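Local coordinates for protein dihydropteroate synthase (Mycobacterium smegmatis, PDB 6OMZ) that probably condenses para-aminobenzoate with 6-hydroxymethyl-7,8-dihydropterin diphosphate to give 7,8-dihydropteroate, a precursor of folate, at residues 144-149 with 196-201. The protein carries 1 engineered substitution. Numbering follows the deposited sequence.
Sequences ILMHWR and LGFAKT. With PMM (pterin-6-yl-methyl-monophosphate), chain D; EDO (1,2-ethanediol), chain K.
Phe198 fills the notch between Met146 and Trp148. The Met146 chain bends at its last torsion (chi3 76°) and lays CE over the centre of the Phe198 ring, 3.4 Å from the centroid, with SD over the same face: a CH-pi and Met-aromatic contact. Turned edge-on, Phe198 meets the indole in a tilted edge-to-face pair, planes at 57°, its CD2 3.5 Å from Trp148 CE3, while Phe198 CB sits over the five-membered ring. Ala199 CB is the next bump, against Trp148 NE1 at 4.0 Å and the carbonyl of Arg149.

Two residues on, Lys200 runs extended until chi4 (75°) bends NZ to the edge of the His147 ring. NZ of Lys200 donates to His147 ND1 at 3.0 Å, near the ring plane, and more weakly to His147 O; Phe198 O and Gly195 O take it too. Glu172 holds His147 NE2. A water bridges Arg149 N and Phe198 O.

This joins the C-terminal end of strand 143-146 to the loop after strand 190-193, at the mouth of the TIM barrel. Met146 SD lies 3.5 Å from N3 of the pterin and Phe198 CE1 3.6 Å from its N5. The buried ammonium, shared among His147 ND1 and carbonyl oxygens, probably holds the loop that presents Phe198 to the pocket.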
# COMPACT_ATOMS: atom_id res chain seq x y z
N ILE A 144 4.59 -4.66 6.63
CA ILE A 144 4.66 -3.30 6.11
C ILE A 144 4.02 -2.36 7.12
O ILE A 144 2.83 -2.49 7.43
CB ILE A 144 3.94 -3.18 4.74
CG1 ILE A 144 4.61 -4.09 3.70
CG2 ILE A 144 3.95 -1.73 4.25
CD1 ILE A 144 3.74 -4.35 2.45
N LEU A 145 4.80 -1.41 7.63
CA LEU A 145 4.34 -0.40 8.58
C LEU A 145 4.13 0.92 7.84
O LEU A 145 5.10 1.59 7.48
CB LEU A 145 5.36 -0.22 9.71
CG LEU A 145 5.73 -1.49 10.49
CD1 LEU A 145 7.00 -1.25 11.29
CD2 LEU A 145 4.58 -1.88 11.42
N MET A 146 2.87 1.30 7.64
CA MET A 146 2.57 2.57 7.00
C MET A 146 2.44 3.68 8.04
O MET A 146 1.96 3.46 9.15
CB MET A 146 1.27 2.49 6.19
CG MET A 146 1.19 3.55 5.10
SD MET A 146 -0.50 3.78 4.47
CE MET A 146 -1.20 4.73 5.83
N HIS A 147 2.85 4.89 7.65
CA HIS A 147 2.78 6.04 8.55
C HIS A 147 1.41 6.69 8.47
O HIS A 147 1.00 7.17 7.41
CB HIS A 147 3.84 7.09 8.23
CG HIS A 147 3.80 8.24 9.19
ND1 HIS A 147 2.93 9.30 9.04
CD2 HIS A 147 4.48 8.46 10.34
CE1 HIS A 147 3.10 10.13 10.05
NE2 HIS A 147 4.03 9.65 10.85
N TRP A 148 0.73 6.78 9.61
CA TRP A 148 -0.54 7.50 9.66
C TRP A 148 -0.71 8.01 11.08
O TRP A 148 -0.99 7.21 11.98
CB TRP A 148 -1.69 6.59 9.25
CG TRP A 148 -3.05 7.23 9.25
CD1 TRP A 148 -3.35 8.55 9.50
CD2 TRP A 148 -4.29 6.59 8.97
NE1 TRP A 148 -4.70 8.76 9.39
CE2 TRP A 148 -5.31 7.57 9.08
CE3 TRP A 148 -4.65 5.27 8.64
CZ2 TRP A 148 -6.66 7.28 8.86
CZ3 TRP A 148 -6.00 4.98 8.44
CH2 TRP A 148 -6.98 5.98 8.54
N ARG A 149 -0.52 9.31 11.30
CA ARG A 149 -0.63 9.86 12.64
C ARG A 149 -2.09 10.19 12.87
O ARG A 149 -2.65 11.08 12.22
CB ARG A 149 0.26 11.09 12.84
CG ARG A 149 0.31 11.51 14.32
CD ARG A 149 0.97 12.87 14.52
NE ARG A 149 2.39 12.85 14.18
CZ ARG A 149 3.13 13.95 14.06
NH1 ARG A 149 2.58 15.14 14.26
NH2 ARG A 149 4.41 13.86 13.73
N LEU A 196 1.32 8.31 2.05
CA LEU A 196 0.96 9.54 1.35
C LEU A 196 -0.54 9.80 1.46
O LEU A 196 -1.36 8.89 1.31
CB LEU A 196 1.37 9.45 -0.13
CG LEU A 196 2.84 9.13 -0.42
CD1 LEU A 196 3.06 8.97 -1.93
CD2 LEU A 196 3.73 10.24 0.13
N GLY A 197 -0.91 11.05 1.77
CA GLY A 197 -2.30 11.43 1.84
C GLY A 197 -3.01 11.11 3.14
O GLY A 197 -4.10 11.64 3.38
N PHE A 198 -2.45 10.25 3.98
CA PHE A 198 -3.09 9.87 5.24
C PHE A 198 -2.78 10.94 6.28
O PHE A 198 -1.69 10.96 6.85
CB PHE A 198 -2.61 8.50 5.69
CG PHE A 198 -3.24 7.35 4.94
CD1 PHE A 198 -2.71 6.92 3.73
CD2 PHE A 198 -4.34 6.68 5.47
CE1 PHE A 198 -3.26 5.86 3.06
CE2 PHE A 198 -4.90 5.60 4.80
CZ PHE A 198 -4.37 5.19 3.58
N ALA A 199 -3.75 11.82 6.54
CA ALA A 199 -3.57 12.98 7.42
C ALA A 199 -2.36 13.81 6.98
O ALA A 199 -1.58 14.28 7.80
CB ALA A 199 -3.45 12.57 8.90
N LYS A 200 -2.23 13.97 5.67
CA LYS A 200 -1.14 14.72 5.07
C LYS A 200 -1.70 15.55 3.92
O LYS A 200 -2.61 15.09 3.22
CB LYS A 200 -0.03 13.78 4.56
CG LYS A 200 0.68 12.97 5.68
CD LYS A 200 1.75 12.04 5.08
CE LYS A 200 2.39 11.13 6.15
NZ LYS A 200 1.42 10.03 6.52
N THR A 201 -1.17 16.76 3.73
CA THR A 201 -1.56 17.59 2.59
C THR A 201 -0.79 17.19 1.34
O THR A 201 0.18 16.43 1.38
CB THR A 201 -1.29 19.07 2.86
OG1 THR A 201 0.14 19.27 2.87
CG2 THR A 201 -1.89 19.51 4.19
N5 PMM D . -3.28 3.27 0.62
C6 PMM D . -4.48 2.70 0.81
C7 PMM D . -4.58 1.43 1.36
N8 PMM D . -3.53 0.70 1.76
N1 PMM D . -1.29 0.54 2.05
C2 PMM D . -0.07 1.07 1.95
N2 PMM D . 0.98 0.40 2.44
N3 PMM D . 0.17 2.30 1.40
C4 PMM D . -0.80 3.14 0.89
O4 PMM D . -0.50 4.22 0.39
C4A PMM D . -2.17 2.61 1.00
C8A PMM D . -2.35 1.29 1.58
C9 PMM D . -5.69 3.54 0.52
O10 PMM D . -5.81 3.75 -0.91
PA PMM D . -6.67 2.85 -1.97
O1P PMM D . -6.39 3.46 -3.30
O2P PMM D . -6.19 1.40 -1.90
O3P PMM D . -8.14 2.92 -1.58
C1 EDO K . 2.68 4.26 12.28
O1 EDO K . 1.50 4.66 11.57
C2 EDO K . 3.51 5.49 12.62
O2 EDO K . 2.70 6.44 13.31
O HOH W 1 -0.02 11.29 9.21